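Zn-dependent hydrolase of metallo-beta-lactamase superfamily TM0207 (Thermotoga maritima, PDB 1VJN) is a putative zinc-dependent hydrolase of the metallo-beta-lactamase superfamily whose substrate is not established. Local coordinates at residues 29-34 with 49-54; 116-121 with 139-144; 164-169 with 210-215. One frame throughout, in Å; residues are numbered along the deposited sequence.

How the contacts relate
The three contacts sample both sheets of the metallo-hydrolase sandwich, all in parallel pairing. Contact 1 lies in the six-stranded sheet, contacts 2 and 3 in the eight-stranded one. One place where the sheets meet is Thr34 OG1 of contact 1, packed 3.4 Å from His120 CD2 of contact 2, the two contact centres being about 15 Å apart. In this family the metal site forms at the ends of such strands, so this meeting point is probably near it. Contacts 2 and 3 are neighbours, with centres about 9 Å apart, and Leu142 N probably bonds to Val168 O at 2.8 Å. Contacts 1 and 3 do not touch; their nearest atoms are about 14 Å apart.

Contact 1: residues 29-34 with 49-54; sequences GKTIVT and TADVVT
Ile32 and Val52 stand side by side on one face of a parallel strand pair, pointing the same way, with Ile32 CG1 4.1 Å from Val52 CB. That face is turned to the second sheet of the sandwich, where Phe111 touches Ile32 and Ile88 touches Val52. On the other face Val33 reaches back along the strand: its CG2, beside the backbone N because CG1 is anti to it (chi1 -179°), rests 3.8 Å from Ala50 CB. Thr34 and Thr54 repeat the side-by-side pose of Ile32 and Val52. Thr54 OG1 lies beside the methyl CG2 of Thr34, 3.6 Å away, while the hydroxyl of Thr34 is taken by Ala21 O and Phe23 N of the adjoining hairpin.

Between the two faces runs the backbone ladder. Val33 bonds both ways, its N to Val52 O at 2.8 Å and its O to Thr54 N at 2.9 Å. Toward the start of the strands the regular pattern gives way, and Thr31 O receives two donors, Asp51 N and Val52 N.

At the polar edge the carboxylate of Asp51 takes the place of a strand carbonyl. Its OD2 accepts Thr31 N at 2.8 Å through the anti lone pair, and with the Asp51 N-H on Thr31 O it holds that residue from both ends. The Lys30 chain crosses the carboxylate at about a right angle, CD lying 3.4 Å from Asp51 OD2, but its NZ makes no salt bridge there. The nearby ammonium and the N-H bond would both favour an ionised Asp51, a polar clasp consistent with holding the start of strand 52-54 in register shortly before the chain enters the HxHxDH signature, which binds metal in relatives.

Contact 2: residues 116-121 with 139-144; sequences IKVCHL and IDVLLV
Leu121 lays its CD1 against two side chains of the facing strand. It crosses Leu142 at a slant, the two CD1 methyls 3.5 Å apart, and runs alongside Val144, whose CG2 is 3.7 Å from the same Leu121 CD1. Leu142 extends away from its backbone N (chi1 -174°) and then turns at chi2 (60°), which swings CD1 back across the strand gap. That methyl also meets Cys119 CB at 3.7 Å, and Ile139 CG1 comes to Cys119 CB from the other end of the pair. The cysteine sulfur, anti to the backbone N, also stays within 3.9 Å of Leu142 CD1. Helix 154-163 packs over the same face, bringing Val160 to Leu121, Ala161 to Leu142 and Ala157 to Val144.

Here two parallel strands of a beta-alpha-beta unit, joined through helix 130-136, lie next to each other in the larger sheet. In relatives, the turn after the first strand carries an aspartate of the metal site. From Val141 on the backbone pairing is regular, with Cys119 bonded by its N to Val141 O at 2.8 Å and by its O to Leu143 N.

On the opposite face Val118 and Val141 sit side by side and point the same way. Further along, the side chains of His120 and Leu143 cross at about a right angle, Leu143 CD1 coming obliquely to the ring, 3.8 Å from His120 CD2. Both ring nitrogens are engaged elsewhere, NE2 with Ala21 O and ND1 with Gly122 N. At the start of the strands Asp140 OD2 accepts Lys117 N at 2.8 Å through its anti lone pair, while Lys117 O takes the N-H of Asp140 as well as that of Val141. The Ile116 side chain passes Asp140 at a slant, its CG2 3.8 Å from Asp140 CB.

Contact 3: residues 164-169 with 210-215; sequences LNAKVI and KERKVV
A parallel strand pair of the larger sheet of the metallo-hydrolase sandwich, 168-172 with 213-216, starts just after Arg212 has gripped Ala166. The guanidinium presents NE and NH2 side-on to one atom, Ala166 O, at 3.1 and 3.0 Å. That oxygen lies in the guanidinium plane, so the two bonds fix the rotation of the group. Ile169 CD1 sits over one guanidinium face, 3.5 Å from Arg212 NE and offset toward the rim. A bend at chi3 (-74°) of the otherwise extended arginine carries its head back to this place.

The backbone then settles into pairing. Lys213 N meets Lys167 O at 2.8 Å from above the carbonyl plane, whereas the donors Ile169 N and Val215 N stand nearer the carbonyl planes of Lys213 O and Ile169 O. The Lys167 chain lies alongside the other segment, its CB 3.6 Å from Glu211 O.

Asn165 closes helix 154-163 as the C' residue of a Schellman motif, and Arg212 NH1 makes a salt bridge to Asp162 of that helix. Strand 141-145 flanks strand 168-172 on one side; strand 213-216 has strand 197-198 beyond it, with helix 187-190 against Ile169 and Val214.

Contact 1: residues 29-34 with 49-54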
ATOM      1  N   GLY A  29     -16.029   9.713  -1.673  1.00 34.64           N
ATOM      2  CA  GLY A  29     -15.995  10.979  -0.921  1.00 31.92           C
ATOM      3  C   GLY A  29     -15.333  10.827   0.457  1.00 30.58           C
ATOM      4  O   GLY A  29     -15.638  11.577   1.373  1.00 31.63           O
ATOM      5  N   LYS A  30     -14.460   9.824   0.625  1.00 27.07           N
ATOM      6  CA  LYS A  30     -13.746   9.626   1.875  1.00 27.10           C
ATOM      7  C   LYS A  30     -12.264   9.543   1.580  1.00 25.59           C
ATOM      8  O   LYS A  30     -11.885   9.296   0.460  1.00 24.48           O
ATOM      9  CB  LYS A  30     -14.188   8.342   2.578  1.00 30.75           C
ATOM     10  CG  LYS A  30     -15.676   8.315   2.969  1.00 33.95           C
ATOM     11  CD  LYS A  30     -16.077   9.530   3.853  1.00 39.49           C
ATOM     12  CE  LYS A  30     -17.600   9.596   4.133  1.00 38.24           C
ATOM     13  NZ  LYS A  30     -18.151  10.975   3.923  1.00 35.27           N
ATOM     14  N   THR A  31     -11.457   9.719   2.613  1.00 24.30           N
ATOM     15  CA  THR A  31     -10.024   9.703   2.517  1.00 22.27           C
ATOM     16  C   THR A  31      -9.443   8.793   3.539  1.00 18.78           C
ATOM     17  O   THR A  31      -9.742   8.877   4.721  1.00 16.87           O
ATOM     18  CB  THR A  31      -9.484  11.153   2.734  1.00 25.41           C
ATOM     19  OG1 THR A  31      -9.873  11.965   1.635  1.00 21.86           O
ATOM     20  CG2 THR A  31      -7.970  11.200   2.705  1.00 25.93           C
ATOM     21  N   ILE A  32      -8.588   7.896   3.073  1.00 19.58           N
ATOM     22  CA  ILE A  32      -7.841   6.993   3.951  1.00 18.94           C
ATOM     23  C   ILE A  32      -6.365   7.363   3.858  1.00 19.14           C
ATOM     24  O   ILE A  32      -5.856   7.579   2.754  1.00 18.92           O
ATOM     25  CB  ILE A  32      -8.027   5.563   3.477  1.00 17.57           C
ATOM     26  CG1 ILE A  32      -9.507   5.164   3.574  1.00 24.56           C
ATOM     27  CG2 ILE A  32      -7.206   4.643   4.286  1.00 20.14           C
ATOM     28  CD1 ILE A  32      -9.931   4.146   2.576  1.00 33.94           C
ATOM     29  N   VAL A  33      -5.697   7.485   4.993  1.00 16.52           N
ATOM     30  CA  VAL A  33      -4.254   7.684   5.027  1.00 18.84           C
ATOM     31  C   VAL A  33      -3.574   6.462   5.673  1.00 18.08           C
ATOM     32  O   VAL A  33      -3.934   6.023   6.777  1.00 17.22           O
ATOM     33  CB  VAL A  33      -3.855   9.002   5.722  1.00 17.26           C
ATOM     34  CG1 VAL A  33      -2.287   9.185   5.700  1.00 24.00           C
ATOM     35  CG2 VAL A  33      -4.519  10.187   5.047  1.00 23.47           C
ATOM     36  N   THR A  34      -2.647   5.856   4.950  1.00 18.91           N
ATOM     37  CA  THR A  34      -1.870   4.745   5.480  1.00 18.13           C
ATOM     38  C   THR A  34      -0.573   5.231   6.053  1.00 20.14           C
ATOM     39  O   THR A  34       0.023   6.116   5.495  1.00 19.73           O
ATOM     40  CB  THR A  34      -1.510   3.754   4.411  1.00 19.63           C
ATOM     41  OG1 THR A  34      -0.684   4.393   3.425  1.00 17.62           O
ATOM     42  CG2 THR A  34      -2.776   3.342   3.674  1.00 19.06           C
ATOM     43  N   THR A  49      -6.729  15.878   5.105  1.00 33.06           N
ATOM     44  CA  THR A  49      -7.882  15.624   5.987  1.00 31.87           C
ATOM     45  C   THR A  49      -8.471  14.195   5.848  1.00 30.07           C
ATOM     46  O   THR A  49      -9.104  13.852   4.850  1.00 32.61           O
ATOM     47  CB  THR A  49      -9.012  16.644   5.724  1.00 32.13           C
ATOM     48  OG1 THR A  49      -8.657  17.930   6.244  1.00 35.27           O
ATOM     49  CG2 THR A  49     -10.269  16.301   6.520  1.00 31.45           C
ATOM     50  N   ALA A  50      -8.329  13.379   6.884  1.00 24.28           N
ATOM     51  CA  ALA A  50      -8.636  11.987   6.759  1.00 17.58           C
ATOM     52  C   ALA A  50      -9.897  11.586   7.525  1.00 16.17           C
ATOM     53  O   ALA A  50     -10.180  12.128   8.577  1.00 13.85           O
ATOM     54  CB  ALA A  50      -7.437  11.198   7.252  1.00 18.39           C
ATOM     55  N   ASP A  51     -10.594  10.570   6.995  1.00 16.68           N
ATOM     56  CA  ASP A  51     -11.661   9.811   7.671  1.00 17.25           C
ATOM     57  C   ASP A  51     -11.127   8.570   8.401  1.00 17.31           C
ATOM     58  O   ASP A  51     -11.640   8.145   9.439  1.00 16.00           O
ATOM     59  CB  ASP A  51     -12.664   9.361   6.615  1.00 15.92           C
ATOM     60  CG  ASP A  51     -13.241  10.540   5.853  1.00 22.15           C
ATOM     61  OD1 ASP A  51     -13.950  11.322   6.499  1.00 29.53           O
ATOM     62  OD2 ASP A  51     -12.994  10.803   4.655  1.00 25.87           O
ATOM     63  N   VAL A  52     -10.145   7.961   7.784  1.00 18.72           N
ATOM     64  CA  VAL A  52      -9.482   6.806   8.340  1.00 18.73           C
ATOM     65  C   VAL A  52      -7.965   6.965   8.248  1.00 20.53           C
ATOM     66  O   VAL A  52      -7.403   7.483   7.248  1.00 17.60           O
ATOM     67  CB  VAL A  52      -9.907   5.497   7.629  1.00 21.78           C
ATOM     68  CG1 VAL A  52      -9.219   4.232   8.298  1.00 20.36           C
ATOM     69  CG2 VAL A  52     -11.395   5.393   7.613  1.00 23.54           C
ATOM     70  N   VAL A  53      -7.305   6.507   9.309  1.00 16.18           N
ATOM     71  CA  VAL A  53      -5.873   6.309   9.279  1.00 15.71           C
ATOM     72  C   VAL A  53      -5.597   4.854   9.606  1.00 17.37           C
ATOM     73  O   VAL A  53      -6.057   4.347  10.640  1.00 18.07           O
ATOM     74  CB  VAL A  53      -5.132   7.229  10.284  1.00 14.77           C
ATOM     75  CG1 VAL A  53      -3.664   6.875  10.359  1.00 21.53           C
ATOM     76  CG2 VAL A  53      -5.286   8.682   9.915  1.00 15.74           C
ATOM     77  N   THR A  54      -4.848   4.165   8.747  1.00 15.55           N
ATOM     78  CA  THR A  54      -4.361   2.824   9.131  1.00 17.65           C
ATOM     79  C   THR A  54      -2.851   2.762   9.439  1.00 20.35           C
ATOM     80  O   THR A  54      -2.066   3.519   8.875  1.00 19.95           O
ATOM     81  CB  THR A  54      -4.647   1.844   8.026  1.00 19.04           C
ATOM     82  OG1 THR A  54      -3.949   2.252   6.847  1.00 17.52           O
ATOM     83  CG2 THR A  54      -6.171   1.785   7.654  1.00 18.06           C
TER

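Contact 2: residues 116-121 with 139-144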
ATOM      1  N   ILE A 116     -13.447  -1.376  -6.425  1.00 38.63           N
ATOM      2  CA  ILE A 116     -12.001  -1.510  -6.591  1.00 36.27           C
ATOM      3  C   ILE A 116     -11.489  -1.958  -5.232  1.00 32.22           C
ATOM      4  O   ILE A 116     -11.956  -1.438  -4.200  1.00 31.29           O
ATOM      5  CB  ILE A 116     -11.346  -0.169  -7.045  1.00 36.27           C
ATOM      6  CG1 ILE A 116     -11.890   0.260  -8.424  1.00 40.13           C
ATOM      7  CG2 ILE A 116      -9.811  -0.310  -7.122  1.00 38.72           C
ATOM      8  CD1 ILE A 116     -11.232   1.522  -9.036  1.00 38.39           C
ATOM      9  N   LYS A 117     -10.592  -2.947  -5.228  1.00 25.23           N
ATOM     10  CA  LYS A 117      -9.944  -3.417  -4.017  1.00 22.61           C
ATOM     11  C   LYS A 117      -8.485  -2.997  -4.039  1.00 20.91           C
ATOM     12  O   LYS A 117      -7.718  -3.320  -4.960  1.00 22.29           O
ATOM     13  CB  LYS A 117     -10.032  -4.950  -3.857  1.00 23.99           C
ATOM     14  CG  LYS A 117     -11.371  -5.466  -3.365  1.00 27.47           C
ATOM     15  CD  LYS A 117     -11.561  -6.896  -3.809  1.00 38.56           C
ATOM     16  CE  LYS A 117     -12.762  -7.547  -3.160  1.00 44.12           C
ATOM     17  NZ  LYS A 117     -14.024  -7.213  -3.902  1.00 51.58           N
ATOM     18  N   VAL A 118      -8.108  -2.257  -3.011  1.00 17.43           N
ATOM     19  CA  VAL A 118      -6.769  -1.734  -2.878  1.00 17.63           C
ATOM     20  C   VAL A 118      -6.148  -2.415  -1.693  1.00 17.38           C
ATOM     21  O   VAL A 118      -6.816  -2.572  -0.655  1.00 18.05           O
ATOM     22  CB  VAL A 118      -6.788  -0.206  -2.660  1.00 20.17           C
ATOM     23  CG1 VAL A 118      -5.354   0.343  -2.557  1.00 20.42           C
ATOM     24  CG2 VAL A 118      -7.557   0.487  -3.787  1.00 24.63           C
ATOM     25  N   CYS A 119      -4.888  -2.823  -1.843  1.00 19.28           N
ATOM     26  CA  CYS A 119      -4.119  -3.502  -0.783  1.00 20.28           C
ATOM     27  C   CYS A 119      -2.786  -2.836  -0.474  1.00 18.16           C
ATOM     28  O   CYS A 119      -1.910  -2.736  -1.312  1.00 18.55           O
ATOM     29  CB  CYS A 119      -3.846  -4.979  -1.151  1.00 23.95           C
ATOM     30  SG  CYS A 119      -3.077  -5.964   0.159  1.00 22.60           S
ATOM     31  N   HIS A 120      -2.601  -2.489   0.790  1.00 16.95           N
ATOM     32  CA  HIS A 120      -1.335  -1.978   1.264  1.00 16.79           C
ATOM     33  C   HIS A 120      -0.679  -3.079   2.061  1.00 17.73           C
ATOM     34  O   HIS A 120      -1.144  -3.471   3.141  1.00 15.52           O
ATOM     35  CB  HIS A 120      -1.592  -0.785   2.165  1.00 17.93           C
ATOM     36  CG  HIS A 120      -0.368  -0.051   2.601  1.00 22.59           C
ATOM     37  ND1 HIS A 120       0.532  -0.567   3.511  1.00 18.48           N
ATOM     38  CD2 HIS A 120       0.042   1.210   2.333  1.00 17.41           C
ATOM     39  CE1 HIS A 120       1.477   0.331   3.729  1.00 30.43           C
ATOM     40  NE2 HIS A 120       1.181   1.433   3.058  1.00 22.65           N
ATOM     41  N   LEU A 121       0.459  -3.541   1.587  1.00 16.59           N
ATOM     42  CA  LEU A 121       1.076  -4.689   2.221  1.00 17.14           C
ATOM     43  C   LEU A 121       1.962  -4.414   3.446  1.00 20.42           C
ATOM     44  O   LEU A 121       2.448  -5.356   4.067  1.00 22.38           O
ATOM     45  CB  LEU A 121       1.819  -5.487   1.174  1.00 17.23           C
ATOM     46  CG  LEU A 121       0.954  -6.347   0.207  1.00 14.37           C
ATOM     47  CD1 LEU A 121       1.857  -6.911  -0.881  1.00 17.46           C
ATOM     48  CD2 LEU A 121       0.164  -7.483   0.898  1.00 20.35           C
ATOM     49  N   ILE A 139      -6.801  -8.660  -5.735  1.00 22.97           N
ATOM     50  CA  ILE A 139      -6.541  -7.242  -5.533  1.00 20.00           C
ATOM     51  C   ILE A 139      -6.512  -6.519  -6.892  1.00 20.85           C
ATOM     52  O   ILE A 139      -5.970  -7.028  -7.866  1.00 18.87           O
ATOM     53  CB  ILE A 139      -5.208  -7.078  -4.777  1.00 23.22           C
ATOM     54  CG1 ILE A 139      -5.369  -7.602  -3.334  1.00 21.04           C
ATOM     55  CG2 ILE A 139      -4.762  -5.660  -4.755  1.00 23.42           C
ATOM     56  CD1 ILE A 139      -6.678  -7.182  -2.642  1.00 19.69           C
ATOM     57  N   ASP A 140      -7.087  -5.321  -6.941  1.00 20.24           N
ATOM     58  CA  ASP A 140      -6.986  -4.456  -8.118  1.00 21.37           C
ATOM     59  C   ASP A 140      -5.763  -3.547  -8.119  1.00 20.40           C
ATOM     60  O   ASP A 140      -5.086  -3.397  -9.135  1.00 21.54           O
ATOM     61  CB  ASP A 140      -8.251  -3.610  -8.207  1.00 24.17           C
ATOM     62  CG  ASP A 140      -9.492  -4.469  -8.337  1.00 26.95           C
ATOM     63  OD1 ASP A 140      -9.472  -5.381  -9.188  1.00 34.17           O
ATOM     64  OD2 ASP A 140     -10.501  -4.344  -7.608  1.00 26.68           O
ATOM     65  N   VAL A 141      -5.502  -2.911  -6.991  1.00 17.32           N
ATOM     66  CA  VAL A 141      -4.347  -2.046  -6.826  1.00 17.92           C
ATOM     67  C   VAL A 141      -3.535  -2.539  -5.643  1.00 16.91           C
ATOM     68  O   VAL A 141      -4.031  -2.549  -4.503  1.00 18.42           O
ATOM     69  CB  VAL A 141      -4.743  -0.555  -6.572  1.00 18.88           C
ATOM     70  CG1 VAL A 141      -3.505   0.334  -6.528  1.00 18.23           C
ATOM     71  CG2 VAL A 141      -5.663  -0.054  -7.604  1.00 17.74           C
ATOM     72  N   LEU A 142      -2.305  -2.960  -5.914  1.00 15.68           N
ATOM     73  CA  LEU A 142      -1.399  -3.470  -4.905  1.00 18.25           C
ATOM     74  C   LEU A 142      -0.228  -2.498  -4.603  1.00 17.79           C
ATOM     75  O   LEU A 142       0.507  -2.106  -5.494  1.00 18.97           O
ATOM     76  CB  LEU A 142      -0.849  -4.839  -5.349  1.00 19.59           C
ATOM     77  CG  LEU A 142       0.010  -5.562  -4.328  1.00 18.94           C
ATOM     78  CD1 LEU A 142      -0.752  -5.844  -3.026  1.00 21.60           C
ATOM     79  CD2 LEU A 142       0.472  -6.836  -4.990  1.00 19.61           C
ATOM     80  N   LEU A 143      -0.065  -2.163  -3.330  1.00 15.58           N
ATOM     81  CA  LEU A 143       1.064  -1.376  -2.841  1.00 17.22           C
ATOM     82  C   LEU A 143       2.018  -2.356  -2.179  1.00 20.44           C
ATOM     83  O   LEU A 143       1.669  -2.975  -1.158  1.00 19.08           O
ATOM     84  CB  LEU A 143       0.586  -0.328  -1.858  1.00 21.05           C
ATOM     85  CG  LEU A 143      -0.630   0.499  -2.348  1.00 24.39           C
ATOM     86  CD1 LEU A 143      -1.077   1.470  -1.241  1.00 27.99           C
ATOM     87  CD2 LEU A 143      -0.349   1.237  -3.575  1.00 29.85           C
ATOM     88  N   VAL A 144       3.209  -2.529  -2.768  1.00 21.56           N
ATOM     89  CA  VAL A 144       4.047  -3.701  -2.410  1.00 19.71           C
ATOM     90  C   VAL A 144       5.515  -3.265  -2.170  1.00 18.52           C
ATOM     91  O   VAL A 144       6.067  -2.543  -2.970  1.00 19.13           O
ATOM     92  CB  VAL A 144       3.923  -4.840  -3.510  1.00 18.00           C
ATOM     93  CG1 VAL A 144       4.455  -4.388  -4.821  1.00 20.04           C
ATOM     94  CG2 VAL A 144       4.684  -6.099  -3.126  1.00 20.32           C
TER

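Contact 3: residues 164-169 with 210-215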
ATOM      1  N   LEU A 164      -2.126 -12.617  -5.782  1.00 16.24           N
ATOM      2  CA  LEU A 164      -3.264 -11.758  -5.476  1.00 16.30           C
ATOM      3  C   LEU A 164      -3.912 -11.266  -6.786  1.00 17.76           C
ATOM      4  O   LEU A 164      -4.840 -10.478  -6.744  1.00 18.46           O
ATOM      5  CB  LEU A 164      -2.795 -10.565  -4.608  1.00 18.75           C
ATOM      6  CG  LEU A 164      -2.264 -10.869  -3.189  1.00 17.83           C
ATOM      7  CD1 LEU A 164      -1.842  -9.602  -2.424  1.00 17.56           C
ATOM      8  CD2 LEU A 164      -3.279 -11.653  -2.401  1.00 17.32           C
ATOM      9  N   ASN A 165      -3.424 -11.776  -7.925  1.00 18.52           N
ATOM     10  CA  ASN A 165      -3.878 -11.375  -9.273  1.00 21.33           C
ATOM     11  C   ASN A 165      -3.928  -9.856  -9.439  1.00 20.75           C
ATOM     12  O   ASN A 165      -4.829  -9.310 -10.064  1.00 22.56           O
ATOM     13  CB  ASN A 165      -5.217 -12.060  -9.584  1.00 20.37           C
ATOM     14  CG  ASN A 165      -5.515 -12.139 -11.087  1.00 29.14           C
ATOM     15  OD1 ASN A 165      -4.622 -12.372 -11.916  1.00 26.58           O
ATOM     16  ND2 ASN A 165      -6.781 -11.934 -11.442  1.00 23.29           N
ATOM     17  N   ALA A 166      -2.921  -9.180  -8.893  1.00 19.47           N
ATOM     18  CA  ALA A 166      -2.886  -7.694  -8.857  1.00 18.55           C
ATOM     19  C   ALA A 166      -2.790  -7.123 -10.266  1.00 19.61           C
ATOM     20  O   ALA A 166      -2.034  -7.636 -11.095  1.00 20.48           O
ATOM     21  CB  ALA A 166      -1.690  -7.209  -8.064  1.00 19.24           C
ATOM     22  N   LYS A 167      -3.520  -6.041 -10.515  1.00 17.00           N
ATOM     23  CA  LYS A 167      -3.501  -5.377 -11.807  1.00 20.45           C
ATOM     24  C   LYS A 167      -2.555  -4.177 -11.765  1.00 22.36           C
ATOM     25  O   LYS A 167      -1.475  -4.231 -12.343  1.00 24.35           O
ATOM     26  CB  LYS A 167      -4.917  -4.943 -12.182  1.00 22.18           C
ATOM     27  CG  LYS A 167      -5.902  -6.067 -12.256  1.00 23.48           C
ATOM     28  CD  LYS A 167      -5.526  -7.026 -13.377  1.00 31.85           C
ATOM     29  CE  LYS A 167      -6.350  -8.318 -13.320  1.00 42.95           C
ATOM     30  NZ  LYS A 167      -5.491  -9.529 -13.539  1.00 50.40           N
ATOM     31  N   VAL A 168      -2.959  -3.096 -11.099  1.00 19.81           N
ATOM     32  CA  VAL A 168      -2.059  -1.988 -10.866  1.00 19.12           C
ATOM     33  C   VAL A 168      -1.189  -2.368  -9.718  1.00 18.34           C
ATOM     34  O   VAL A 168      -1.689  -2.733  -8.652  1.00 18.21           O
ATOM     35  CB  VAL A 168      -2.779  -0.704 -10.530  1.00 18.60           C
ATOM     36  CG1 VAL A 168      -1.773   0.390 -10.077  1.00 20.36           C
ATOM     37  CG2 VAL A 168      -3.573  -0.233 -11.743  1.00 23.50           C
ATOM     38  N   ILE A 169       0.122  -2.330  -9.946  1.00 19.44           N
ATOM     39  CA  ILE A 169       1.106  -2.628  -8.923  1.00 19.68           C
ATOM     40  C   ILE A 169       1.998  -1.404  -8.635  1.00 21.81           C
ATOM     41  O   ILE A 169       2.679  -0.903  -9.547  1.00 18.81           O
ATOM     42  CB  ILE A 169       2.002  -3.798  -9.378  1.00 19.96           C
ATOM     43  CG1 ILE A 169       1.213  -5.108  -9.497  1.00 21.37           C
ATOM     44  CG2 ILE A 169       3.109  -3.961  -8.386  1.00 20.72           C
ATOM     45  CD1 ILE A 169       1.913  -6.202 -10.330  1.00 23.62           C
ATOM     46  N   LYS A 210      -8.315  -3.157 -15.934  1.00 31.75           N
ATOM     47  CA  LYS A 210      -8.521  -4.360 -16.733  1.00 32.97           C
ATOM     48  C   LYS A 210      -7.222  -5.128 -16.830  1.00 32.85           C
ATOM     49  O   LYS A 210      -7.223  -6.347 -16.768  1.00 34.44           O
ATOM     50  CB  LYS A 210      -8.992  -4.019 -18.148  1.00 33.73           C
ATOM     51  CG  LYS A 210     -10.380  -3.368 -18.229  1.00 40.07           C
ATOM     52  CD  LYS A 210     -10.683  -2.812 -19.626  1.00 36.67           C
ATOM     53  CE  LYS A 210     -10.838  -3.920 -20.713  1.00 45.12           C
ATOM     54  NZ  LYS A 210     -12.223  -4.490 -20.810  1.00 43.24           N
ATOM     55  N   GLU A 211      -6.108  -4.415 -16.973  1.00 32.60           N
ATOM     56  CA  GLU A 211      -4.817  -5.055 -17.219  1.00 31.69           C
ATOM     57  C   GLU A 211      -3.788  -4.745 -16.170  1.00 28.63           C
ATOM     58  O   GLU A 211      -3.900  -3.793 -15.430  1.00 29.54           O
ATOM     59  CB  GLU A 211      -4.239  -4.606 -18.547  1.00 31.40           C
ATOM     60  CG  GLU A 211      -5.219  -4.638 -19.695  1.00 40.67           C
ATOM     61  CD  GLU A 211      -4.511  -4.576 -21.031  1.00 52.59           C
ATOM     62  OE1 GLU A 211      -3.283  -4.277 -21.045  1.00 53.13           O
ATOM     63  OE2 GLU A 211      -5.181  -4.830 -22.064  1.00 62.63           O
ATOM     64  N   ARG A 212      -2.753  -5.565 -16.163  1.00 26.38           N
ATOM     65  CA  ARG A 212      -1.644  -5.382 -15.282  1.00 26.35           C
ATOM     66  C   ARG A 212      -0.784  -4.227 -15.733  1.00 25.99           C
ATOM     67  O   ARG A 212      -0.420  -4.137 -16.901  1.00 22.55           O
ATOM     68  CB  ARG A 212      -0.779  -6.628 -15.222  1.00 26.11           C
ATOM     69  CG  ARG A 212       0.479  -6.353 -14.426  1.00 31.12           C
ATOM     70  CD  ARG A 212       1.152  -7.544 -13.957  1.00 33.67           C
ATOM     71  NE  ARG A 212       0.424  -8.150 -12.857  1.00 35.05           N
ATOM     72  CZ  ARG A 212       0.793  -9.285 -12.281  1.00 39.39           C
ATOM     73  NH1 ARG A 212       1.868  -9.942 -12.728  1.00 33.31           N
ATOM     74  NH2 ARG A 212       0.088  -9.779 -11.275  1.00 33.81           N
ATOM     75  N   LYS A 213      -0.427  -3.365 -14.786  1.00 25.64           N
ATOM     76  CA  LYS A 213       0.512  -2.283 -15.052  1.00 25.62           C
ATOM     77  C   LYS A 213       1.273  -1.943 -13.775  1.00 23.65           C
ATOM     78  O   LYS A 213       0.666  -1.676 -12.738  1.00 20.84           O
ATOM     79  CB  LYS A 213      -0.223  -1.053 -15.543  1.00 29.81           C
ATOM     80  CG  LYS A 213       0.669  -0.015 -16.217  1.00 36.43           C
ATOM     81  CD  LYS A 213      -0.178   1.111 -16.843  1.00 49.94           C
ATOM     82  CE  LYS A 213      -1.234   1.719 -15.868  1.00 55.02           C
ATOM     83  NZ  LYS A 213      -1.936   2.942 -16.387  1.00 49.49           N
ATOM     84  N   VAL A 214       2.593  -1.972 -13.863  1.00 20.30           N
ATOM     85  CA  VAL A 214       3.433  -1.501 -12.794  1.00 18.97           C
ATOM     86  C   VAL A 214       3.569   0.039 -12.899  1.00 18.38           C
ATOM     87  O   VAL A 214       3.916   0.581 -13.954  1.00 18.85           O
ATOM     88  CB  VAL A 214       4.789  -2.214 -12.845  1.00 20.03           C
ATOM     89  CG1 VAL A 214       5.711  -1.644 -11.797  1.00 19.68           C
ATOM     90  CG2 VAL A 214       4.608  -3.701 -12.633  1.00 20.80           C
ATOM     91  N   VAL A 215       3.227   0.737 -11.824  1.00 17.06           N
ATOM     92  CA  VAL A 215       3.259   2.198 -11.778  1.00 15.98           C
ATOM     93  C   VAL A 215       4.215   2.628 -10.681  1.00 19.14           C
ATOM     94  O   VAL A 215       3.982   2.322  -9.499  1.00 22.04           O
ATOM     95  CB  VAL A 215       1.882   2.800 -11.508  1.00 17.43           C
ATOM     96  CG1 VAL A 215       1.979   4.341 -11.300  1.00 20.15           C
ATOM     97  CG2 VAL A 215       0.946   2.485 -12.648  1.00 18.97           C
TER